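Local coordinates for protein putative oxidoreductase molybdopterin-binding subunit (Sulfolobus tokodaii, PDB 4ZOH) that binds a pterin cytosine dinucleotide and is probably the molybdopterin-binding subunit of an oxidoreductase of the xanthine dehydrogenase and aldehyde oxidase family, at residues V585-V597 with I647-K660. Sequence-based numbering, arbitrary orientation.
Sequences VKKYVAVDDVGTV and IPEKIDWYYEILGK. With MCN (pterin cytosine dinucleotide), chain D.
D592 and W653 meet on adjacent parallel strands, 583-593 and 651-655, the latter an edge strand of the four-stranded mixed sheet within this chain, in the molybdopterin-binding region. W653 NE1 donates to D592 OD2 at 2.8 Å; the acceptor lies almost in the indole plane, while the nitrogen reaches the carboxylate from its anti side, 32° out of plane. The indole, its CG trans to the main-chain N (chi1 179°), comes nearer to strand 583-593, with A590 CB at its edge, 3.8 Å from CD1. Y588, A590 and D592 each give their N and O to the facing strand, the last bond being E656 N to D592 O. Beyond them, D593 turns the chain: OD2 accepts from L658 N (3.0 Å), which sits above the carboxylate plane, and more weakly from G659 N, while OD1 takes G595 N at 3.0 Å in an Asx turn. With an alanine here, the amides of G595 and L658 would probably lose their acceptor and the turn its brace. Further on, V597 CG2 rests over one face of the Y655 ring, 3.8 Å from its centroid, a CH-pi contact. Outside the pair, H571 on strand 568-577 fixes D592 through OD1 and also bonds to Y588 OH, so the carboxylate links three strands. Past the turn the loop reaches the cofactor's cytosine: MCN N4 donates to T596 O at 2.8 Å and, weakly, to V594 O at 3.2 Å.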
loop_
_atom_site.group_PDB
_atom_site.type_symbol
_atom_site.label_atom_id
_atom_site.label_comp_id
_atom_site.label_asym_id
_atom_site.label_seq_id
_atom_site.Cartn_x
_atom_site.Cartn_y
_atom_site.Cartn_z
ATOM N N VAL A 585 -9.093 -8.856 44.447
ATOM C CA VAL A 585 -7.808 -8.307 44.864
ATOM C C VAL A 585 -7.991 -6.831 45.227
ATOM O O VAL A 585 -8.191 -6.010 44.339
ATOM C CB VAL A 585 -6.753 -8.443 43.751
ATOM C CG1 VAL A 585 -5.384 -7.901 44.193
ATOM C CG2 VAL A 585 -6.716 -9.895 43.238
ATOM N N LYS A 586 -7.798 -6.489 46.499
ATOM C CA LYS A 586 -7.982 -5.109 47.019
ATOM C C LYS A 586 -6.872 -4.196 46.737
ATOM O O LYS A 586 -7.077 -2.994 46.388
ATOM C CB LYS A 586 -8.116 -5.161 48.536
ATOM C CG LYS A 586 -9.390 -5.855 48.982
ATOM C CD LYS A 586 -10.604 -5.450 48.138
ATOM C CE LYS A 586 -11.737 -6.405 48.355
ATOM N NZ LYS A 586 -11.091 -7.713 48.659
ATOM N N LYS A 587 -5.664 -4.719 46.950
ATOM C CA LYS A 587 -4.459 -3.957 46.746
ATOM C C LYS A 587 -3.352 -4.835 46.285
ATOM O O LYS A 587 -3.276 -5.997 46.668
ATOM C CB LYS A 587 -3.970 -3.308 48.041
ATOM C CG LYS A 587 -4.761 -2.077 48.502
ATOM C CD LYS A 587 -4.008 -1.200 49.506
ATOM C CE LYS A 587 -4.896 -0.460 50.529
ATOM N NZ LYS A 587 -6.376 -0.676 50.421
ATOM N N TYR A 588 -2.460 -4.237 45.515
ATOM C CA TYR A 588 -1.302 -4.914 45.049
ATOM C C TYR A 588 -0.216 -3.887 45.136
ATOM O O TYR A 588 -0.380 -2.788 44.631
ATOM C CB TYR A 588 -1.540 -5.396 43.581
ATOM C CG TYR A 588 -0.462 -6.370 43.072
ATOM C CD1 TYR A 588 -0.697 -7.783 42.970
ATOM C CD2 TYR A 588 0.782 -5.870 42.713
ATOM C CE1 TYR A 588 0.334 -8.644 42.495
ATOM C CE2 TYR A 588 1.788 -6.712 42.271
ATOM C CZ TYR A 588 1.556 -8.078 42.143
ATOM O OH TYR A 588 2.664 -8.768 41.706
ATOM N N VAL A 589 0.913 -4.268 45.735
ATOM C CA VAL A 589 2.087 -3.422 45.735
ATOM C C VAL A 589 3.270 -4.125 45.040
ATOM O O VAL A 589 3.537 -5.254 45.351
ATOM C CB VAL A 589 2.469 -3.048 47.211
ATOM C CG1 VAL A 589 3.779 -2.261 47.279
ATOM C CG2 VAL A 589 1.300 -2.285 47.896
ATOM N N ALA A 590 3.998 -3.415 44.179
ATOM C CA ALA A 590 5.189 -3.969 43.519
ATOM C C ALA A 590 6.320 -3.087 43.932
ATOM O O ALA A 590 6.264 -1.831 43.783
ATOM C CB ALA A 590 5.059 -3.924 41.980
ATOM N N VAL A 591 7.384 -3.720 44.421
ATOM C CA VAL A 591 8.616 -2.944 44.598
ATOM C C VAL A 591 9.673 -3.567 43.725
ATOM O O VAL A 591 10.072 -4.681 44.012
ATOM C CB VAL A 591 9.049 -2.891 46.098
ATOM C CG1 VAL A 591 10.360 -2.104 46.206
ATOM C CG2 VAL A 591 7.967 -2.195 46.923
ATOM N N ASP A 592 10.184 -2.861 42.718
ATOM C CA ASP A 592 11.130 -3.465 41.760
ATOM C C ASP A 592 12.480 -2.774 41.719
ATOM O O ASP A 592 12.599 -1.542 41.881
ATOM C CB ASP A 592 10.544 -3.419 40.333
ATOM C CG ASP A 592 9.277 -4.287 40.157
ATOM O OD1 ASP A 592 9.111 -5.332 40.804
ATOM O OD2 ASP A 592 8.385 -3.885 39.356
ATOM N N ASP A 593 13.527 -3.527 41.432
ATOM C CA ASP A 593 14.766 -2.835 41.125
ATOM C C ASP A 593 15.177 -3.266 39.725
ATOM O O ASP A 593 15.616 -4.404 39.517
ATOM C CB ASP A 593 15.864 -3.112 42.163
ATOM C CG ASP A 593 17.199 -2.408 41.834
ATOM O OD1 ASP A 593 17.336 -1.806 40.729
ATOM O OD2 ASP A 593 18.156 -2.461 42.657
ATOM N N VAL A 594 15.024 -2.348 38.779
ATOM C CA VAL A 594 15.307 -2.639 37.373
ATOM C C VAL A 594 16.435 -1.804 36.838
ATOM O O VAL A 594 16.529 -1.535 35.608
ATOM C CB VAL A 594 14.031 -2.567 36.454
ATOM C CG1 VAL A 594 13.113 -3.752 36.728
ATOM C CG2 VAL A 594 13.287 -1.221 36.578
ATOM N N GLY A 595 17.352 -1.435 37.739
ATOM C CA GLY A 595 18.465 -0.576 37.332
ATOM C C GLY A 595 17.964 0.838 37.042
ATOM O O GLY A 595 16.856 1.216 37.496
ATOM N N THR A 596 18.766 1.634 36.310
ATOM C CA THR A 596 18.278 2.926 35.783
ATOM C C THR A 596 16.900 2.789 35.113
ATOM O O THR A 596 16.737 1.926 34.222
ATOM C CB THR A 596 19.279 3.524 34.814
ATOM O OG1 THR A 596 20.584 3.310 35.349
ATOM C CG2 THR A 596 19.023 5.069 34.572
ATOM N N VAL A 597 15.917 3.586 35.571
ATOM C CA VAL A 597 14.619 3.633 34.934
ATOM C C VAL A 597 14.663 4.739 33.885
ATOM O O VAL A 597 14.834 5.921 34.202
ATOM C CB VAL A 597 13.458 3.778 35.932
ATOM C CG1 VAL A 597 12.108 3.792 35.210
ATOM C CG2 VAL A 597 13.458 2.622 36.928
ATOM N N ILE A 647 -9.577 -6.361 37.901
ATOM C CA ILE A 647 -8.246 -5.971 38.230
ATOM C C ILE A 647 -8.205 -5.549 39.688
ATOM O O ILE A 647 -9.237 -5.187 40.248
ATOM C CB ILE A 647 -7.676 -4.868 37.263
ATOM C CG1 ILE A 647 -8.354 -3.512 37.526
ATOM C CG2 ILE A 647 -7.694 -5.401 35.816
ATOM C CD1 ILE A 647 -7.848 -2.255 36.776
ATOM N N PRO A 648 -7.003 -5.544 40.306
ATOM C CA PRO A 648 -6.917 -4.974 41.621
ATOM C C PRO A 648 -7.446 -3.526 41.605
ATOM O O PRO A 648 -7.172 -2.750 40.694
ATOM C CB PRO A 648 -5.408 -5.004 41.929
ATOM C CG PRO A 648 -4.809 -5.960 40.922
ATOM C CD PRO A 648 -5.666 -5.744 39.707
ATOM N N GLU A 649 -8.233 -3.182 42.596
ATOM C CA GLU A 649 -8.719 -1.810 42.735
ATOM C C GLU A 649 -7.615 -0.776 42.609
ATOM O O GLU A 649 -7.802 0.262 42.013
ATOM C CB GLU A 649 -9.402 -1.707 44.085
ATOM C CG GLU A 649 -10.376 -2.855 44.310
ATOM C CD GLU A 649 -11.222 -2.689 45.546
ATOM O OE1 GLU A 649 -11.904 -3.690 45.893
ATOM O OE2 GLU A 649 -11.211 -1.579 46.158
ATOM N N LYS A 650 -6.426 -1.096 43.119
ATOM C CA LYS A 650 -5.281 -0.265 42.931
ATOM C C LYS A 650 -4.004 -1.100 42.866
ATOM O O LYS A 650 -3.856 -2.076 43.615
ATOM C CB LYS A 650 -5.210 0.726 44.109
ATOM C CG LYS A 650 -4.103 1.734 44.021
ATOM C CD LYS A 650 -4.093 2.584 42.765
ATOM C CE LYS A 650 -3.234 3.819 43.041
ATOM N NZ LYS A 650 -2.468 4.106 41.816
ATOM N N ILE A 651 -3.082 -0.697 41.992
ATOM C CA ILE A 651 -1.784 -1.308 41.939
ATOM C C ILE A 651 -0.824 -0.171 42.118
ATOM O O ILE A 651 -0.791 0.752 41.290
ATOM C CB ILE A 651 -1.518 -1.934 40.530
ATOM C CG1 ILE A 651 -2.492 -3.076 40.240
ATOM C CG2 ILE A 651 -0.077 -2.419 40.423
ATOM C CD1 ILE A 651 -2.334 -3.713 38.865
ATOM N N ASP A 652 -0.031 -0.210 43.186
ATOM C CA ASP A 652 1.008 0.804 43.369
ATOM C C ASP A 652 2.342 0.212 42.964
ATOM O O ASP A 652 2.743 -0.841 43.464
ATOM C CB ASP A 652 1.085 1.224 44.855
ATOM C CG ASP A 652 -0.201 1.910 45.347
ATOM O OD1 ASP A 652 -0.878 2.562 44.559
ATOM O OD2 ASP A 652 -0.535 1.759 46.534
ATOM N N TRP A 653 3.045 0.927 42.108
ATOM C CA TRP A 653 4.318 0.511 41.653
ATOM C C TRP A 653 5.400 1.445 42.174
ATOM O O TRP A 653 5.318 2.663 42.006
ATOM C CB TRP A 653 4.319 0.470 40.104
ATOM C CG TRP A 653 5.680 0.047 39.562
ATOM C CD1 TRP A 653 6.217 -1.241 39.571
ATOM C CD2 TRP A 653 6.661 0.881 38.943
ATOM N NE1 TRP A 653 7.454 -1.237 38.979
ATOM C CE2 TRP A 653 7.764 0.044 38.598
ATOM C CE3 TRP A 653 6.726 2.259 38.638
ATOM C CZ2 TRP A 653 8.887 0.530 37.964
ATOM C CZ3 TRP A 653 7.846 2.742 38.048
ATOM C CH2 TRP A 653 8.938 1.886 37.704
ATOM N N TYR A 654 6.415 0.855 42.796
ATOM C CA TYR A 654 7.625 1.590 43.221
ATOM C C TYR A 654 8.959 0.991 42.684
ATOM O O TYR A 654 9.105 -0.220 42.508
ATOM C CB TYR A 654 7.717 1.669 44.760
ATOM C CG TYR A 654 6.438 2.116 45.417
ATOM C CD1 TYR A 654 6.152 3.505 45.577
ATOM C CD2 TYR A 654 5.525 1.174 45.905
ATOM C CE1 TYR A 654 4.958 3.921 46.247
ATOM C CE2 TYR A 654 4.344 1.564 46.540
ATOM C CZ TYR A 654 4.069 2.950 46.711
ATOM O OH TYR A 654 2.892 3.326 47.302
ATOM N N TYR A 655 9.933 1.836 42.430
ATOM C CA TYR A 655 11.214 1.281 42.068
ATOM C C TYR A 655 12.313 1.804 42.970
ATOM O O TYR A 655 12.136 2.865 43.543
ATOM C CB TYR A 655 11.524 1.548 40.620
ATOM C CG TYR A 655 11.677 3.003 40.241
ATOM C CD1 TYR A 655 12.949 3.575 40.081
ATOM C CD2 TYR A 655 10.537 3.805 39.990
ATOM C CE1 TYR A 655 13.077 4.910 39.688
ATOM C CE2 TYR A 655 10.643 5.131 39.615
ATOM C CZ TYR A 655 11.898 5.684 39.479
ATOM O OH TYR A 655 11.968 7.001 39.082
ATOM N N GLU A 656 13.400 1.033 43.102
ATOM C CA GLU A 656 14.632 1.483 43.785
ATOM C C GLU A 656 15.768 1.181 42.857
ATOM O O GLU A 656 15.753 0.129 42.217
ATOM C CB GLU A 656 14.850 0.742 45.110
ATOM C CG GLU A 656 13.650 0.765 46.067
ATOM C CD GLU A 656 13.486 2.098 46.843
ATOM O OE1 GLU A 656 14.493 2.809 47.083
ATOM O OE2 GLU A 656 12.334 2.427 47.235
ATOM N N ILE A 657 16.722 2.095 42.734
ATOM C CA ILE A 657 17.893 1.837 41.950
ATOM C C ILE A 657 19.068 1.559 42.899
ATOM O O ILE A 657 19.816 2.488 43.271
ATOM C CB ILE A 657 18.179 3.015 41.010
ATOM C CG1 ILE A 657 16.913 3.364 40.221
ATOM C CG2 ILE A 657 19.440 2.761 40.168
ATOM C CD1 ILE A 657 16.977 4.684 39.454
ATOM N N LEU A 658 19.218 0.287 43.285
ATOM C CA LEU A 658 20.368 -0.189 44.122
ATOM C C LEU A 658 21.406 -0.911 43.238
ATOM O O LEU A 658 22.597 -0.961 43.553
ATOM C CB LEU A 658 19.857 -1.181 45.176
ATOM C CG LEU A 658 18.577 -0.796 45.930
ATOM C CD1 LEU A 658 18.126 -1.887 46.886
ATOM C CD2 LEU A 658 18.827 0.549 46.672
ATOM N N GLY A 659 20.956 -1.480 42.125
ATOM C CA GLY A 659 21.840 -2.221 41.204
ATOM C C GLY A 659 21.531 -1.859 39.761
ATOM O O GLY A 659 20.431 -2.124 39.312
ATOM N N LYS A 660 22.474 -1.182 39.093
ATOM C CA LYS A 660 22.469 -0.935 37.634
ATOM C C LYS A 660 23.084 -2.110 36.852
ATOM O O LYS A 660 23.833 -2.947 37.410
ATOM C CB LYS A 660 23.199 0.350 37.270
ATOM C CG LYS A 660 22.607 1.636 37.885
ATOM C CD LYS A 660 23.582 2.799 37.789
ATOM C CE LYS A 660 24.132 3.028 36.389
ATOM N NZ LYS A 660 25.355 3.899 36.351
HETATM N N1 MCN D . 11.754 0.587 30.814
HETATM C C2 MCN D . 12.402 1.658 31.408
HETATM N N3 MCN D . 13.450 1.471 32.270
HETATM C C4 MCN D . 13.848 0.169 32.548
HETATM C C5 MCN D . 13.204 -0.919 31.960
HETATM C C6 MCN D . 12.158 -0.713 31.060
HETATM O O2 MCN D . 12.085 2.833 31.192
HETATM N N4 MCN D . 14.856 0.007 33.378
HETATM C "C1'" MCN D . 10.661 0.888 29.887
HETATM C C2D MCN D . 11.210 0.976 28.461
HETATM O "O2'" MCN D . 11.545 2.278 28.084
HETATM C "C3'" MCN D . 10.023 0.568 27.630
HETATM C C4D MCN D . 9.580 -0.596 28.414
HETATM O O4D MCN D . 9.736 -0.173 29.838
HETATM O "O3'" MCN D . 9.022 1.525 27.585
HETATM C "C5'" MCN D . 10.636 -1.524 27.844
HETATM O "O5'" MCN D . 10.741 -2.626 28.541
HETATM P PA MCN D . 11.967 -3.676 28.357
HETATM O O1A MCN D . 13.161 -3.263 27.649
HETATM O O2A MCN D . 12.023 -4.145 29.784
HETATM O O3A MCN D . 11.053 -4.842 27.550
HETATM P PB MCN D . 10.858 -4.800 25.948
HETATM O O1B MCN D . 12.025 -5.554 25.330
HETATM O O2B MCN D . 10.593 -3.481 25.367
HETATM O O3B MCN D . 9.555 -5.597 25.860
HETATM C C10 MCN D . 9.499 -7.044 25.725
HETATM C "C9'" MCN D . 8.537 -7.634 26.728
HETATM C "C8'" MCN D . 8.239 -9.016 26.475
HETATM S "S8'" MCN D . 9.543 -10.186 26.336
HETATM C "C7'" MCN D . 6.965 -9.497 26.458
HETATM S "S7'" MCN D . 6.576 -11.230 26.292
HETATM C "C6'" MCN D . 5.816 -8.649 26.712
HETATM C C7 MCN D . 6.263 -7.327 27.419
HETATM O "O9'" MCN D . 7.365 -6.826 26.689
HETATM N "N5'" MCN D . 5.002 -8.405 25.522
HETATM C C4A MCN D . 4.243 -7.234 25.328
HETATM N "N8'" MCN D . 5.156 -6.323 27.380
HETATM C C4B MCN D . 4.320 -6.204 26.310
HETATM N "N1'" MCN D . 3.595 -5.086 26.222
HETATM C "C2'" MCN D . 2.813 -4.904 25.162
HETATM N "N2'" MCN D . 2.127 -3.782 25.094
HETATM N "N3'" MCN D . 2.668 -5.885 24.126
HETATM C "C4'" MCN D . 3.386 -7.100 24.209
HETATM O "O4'" MCN D . 3.254 -7.979 23.308
HETATM O O HOH W 1 18.694 -4.210 39.872
HETATM O O HOH W 2 15.033 0.376 39.474
#